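NOL1/NOP2/sun family protein (Enterococcus faecium, PDB 3M4X) probably methylates cytosine in ribosomal RNA, using S-adenosylmethionine as methyl donor, and carries a PUA-like RNA-binding domain. Local coordinates at residues Val109-Ala115 with Leu132-Glu137. Numbering follows the deposited sequence.
Sequences VLDLCAA and LLVTNE
N136 and E137 reach back with their side chains to the chain that leaves strand 108-111. With CG of N136 trans to the backbone N (chi1 175°), the amide is carried across to L112, and ND2 donates to L112 O at 3.0 Å, nearly straight. The acceptor lies in the amide plane of N136, and the donor lies in the carbonyl plane of L112. ND2 also bonds H163 O, so two bonds fix the turn of the amide. N136 O takes the amide N of A114 at 2.9 Å, in a more bent hydrogen bond.

E137 is bent at chi2 (56°). This fold brings OE1 to the backbone N of A115 at 3.0 Å. The N-H meets OE1 from above the carboxylate plane. A115 CB lies against the same carboxylate, 3.4 Å from E137 CD. The other oxygen, OE2, is held by F139 N.

Strands 108-111 and 132-136 are parallel neighbours, joined through helix 118-127 in a beta-alpha-beta unit. This is the first such unit of the Rossmann-like methyltransferase domain. The chain after D111 opens the loop matching the glycine-rich motif that, in relatives, lines the S-adenosylmethionine pocket. E137 directly follows the second strand. An acidic residue here commonly holds the cofactor ribose in relatives, and E137 may do so.

V109 CG1 and L133 CD2 are 4.2 Å apart on the face covered by helix 118-127. D111 and T135 share this face. D111 OD1 bonds S120 OG on that helix. L110 and V134 occupy the other face, beside F176. The 3.3 Å between L110 CD1 and V134 CG2 is doubtful, as V134 chi1 (2°) is almost eclipsed.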
# COMPACT_ATOMS: atom_id res chain seq x y z
N VAL A 109 -11.70 1.77 4.18
CA VAL A 109 -10.81 2.54 3.33
C VAL A 109 -10.59 1.86 1.99
O VAL A 109 -10.40 0.66 1.93
CB VAL A 109 -9.43 2.78 4.02
CG1 VAL A 109 -8.50 3.61 3.13
CG2 VAL A 109 -9.61 3.44 5.38
N LEU A 110 -10.64 2.62 0.91
CA LEU A 110 -10.41 2.07 -0.42
C LEU A 110 -9.18 2.71 -1.06
O LEU A 110 -9.05 3.92 -1.06
CB LEU A 110 -11.65 2.27 -1.31
CG LEU A 110 -11.55 1.84 -2.78
CD1 LEU A 110 -11.37 0.33 -2.88
CD2 LEU A 110 -12.78 2.28 -3.57
N ASP A 111 -8.27 1.87 -1.55
CA ASP A 111 -7.18 2.30 -2.41
C ASP A 111 -7.53 1.81 -3.81
O ASP A 111 -7.38 0.63 -4.12
CB ASP A 111 -5.86 1.67 -1.96
CG ASP A 111 -4.64 2.34 -2.59
OD1 ASP A 111 -3.50 1.98 -2.21
OD2 ASP A 111 -4.81 3.22 -3.46
N LEU A 112 -8.02 2.72 -4.64
CA LEU A 112 -8.67 2.32 -5.89
C LEU A 112 -7.72 1.91 -7.03
O LEU A 112 -7.99 0.98 -7.77
CB LEU A 112 -9.64 3.42 -6.34
CG LEU A 112 -10.56 3.15 -7.53
CD1 LEU A 112 -11.48 1.96 -7.28
CD2 LEU A 112 -11.38 4.38 -7.80
N CYS A 113 -6.59 2.60 -7.15
CA CYS A 113 -5.58 2.24 -8.13
C CYS A 113 -4.26 1.95 -7.42
O CYS A 113 -3.40 2.83 -7.32
CB CYS A 113 -5.41 3.38 -9.14
SG CYS A 113 -6.99 4.00 -9.75
N ALA A 114 -4.08 0.72 -6.96
CA ALA A 114 -3.24 0.48 -5.78
C ALA A 114 -1.81 -0.03 -5.98
O ALA A 114 -0.97 0.22 -5.13
CB ALA A 114 -3.96 -0.40 -4.81
N ALA A 115 -1.54 -0.75 -7.06
CA ALA A 115 -0.18 -1.25 -7.33
C ALA A 115 0.82 -0.11 -7.51
O ALA A 115 0.49 0.93 -8.07
CB ALA A 115 -0.18 -2.15 -8.55
N LEU A 132 -11.27 -1.87 7.79
CA LEU A 132 -11.19 -2.67 6.58
C LEU A 132 -10.53 -1.89 5.46
O LEU A 132 -10.97 -0.80 5.10
CB LEU A 132 -12.59 -3.09 6.13
CG LEU A 132 -12.68 -3.74 4.75
CD1 LEU A 132 -11.96 -5.09 4.70
CD2 LEU A 132 -14.13 -3.90 4.31
N LEU A 133 -9.47 -2.46 4.90
CA LEU A 133 -8.75 -1.81 3.81
C LEU A 133 -9.03 -2.62 2.57
O LEU A 133 -8.59 -3.76 2.46
CB LEU A 133 -7.24 -1.84 4.08
CG LEU A 133 -6.25 -0.87 3.41
CD1 LEU A 133 -4.95 -1.58 3.03
CD2 LEU A 133 -6.81 -0.14 2.22
N VAL A 134 -9.77 -2.06 1.62
CA VAL A 134 -9.81 -2.74 0.33
C VAL A 134 -8.89 -2.07 -0.70
O VAL A 134 -8.87 -0.85 -0.86
CB VAL A 134 -11.25 -3.15 -0.16
CG1 VAL A 134 -12.34 -2.71 0.80
CG2 VAL A 134 -11.51 -2.74 -1.59
N THR A 135 -8.07 -2.91 -1.31
CA THR A 135 -7.00 -2.44 -2.16
C THR A 135 -7.21 -3.07 -3.51
O THR A 135 -7.13 -4.28 -3.66
CB THR A 135 -5.64 -2.91 -1.64
OG1 THR A 135 -5.60 -2.80 -0.22
CG2 THR A 135 -4.56 -2.06 -2.21
N ASN A 136 -7.52 -2.23 -4.49
CA ASN A 136 -7.85 -2.71 -5.80
C ASN A 136 -6.77 -2.39 -6.83
O ASN A 136 -6.21 -1.29 -6.84
CB ASN A 136 -9.19 -2.11 -6.23
CG ASN A 136 -9.55 -2.47 -7.66
OD1 ASN A 136 -10.00 -3.58 -7.94
ND2 ASN A 136 -9.33 -1.53 -8.58
N GLU A 137 -6.47 -3.35 -7.69
CA GLU A 137 -5.57 -3.14 -8.82
C GLU A 137 -6.22 -3.74 -10.06
O GLU A 137 -6.78 -4.84 -10.01
CB GLU A 137 -4.22 -3.81 -8.55
CG GLU A 137 -3.30 -3.85 -9.74
CD GLU A 137 -3.04 -2.47 -10.34
OE1 GLU A 137 -3.08 -1.46 -9.59
OE2 GLU A 137 -2.78 -2.40 -11.56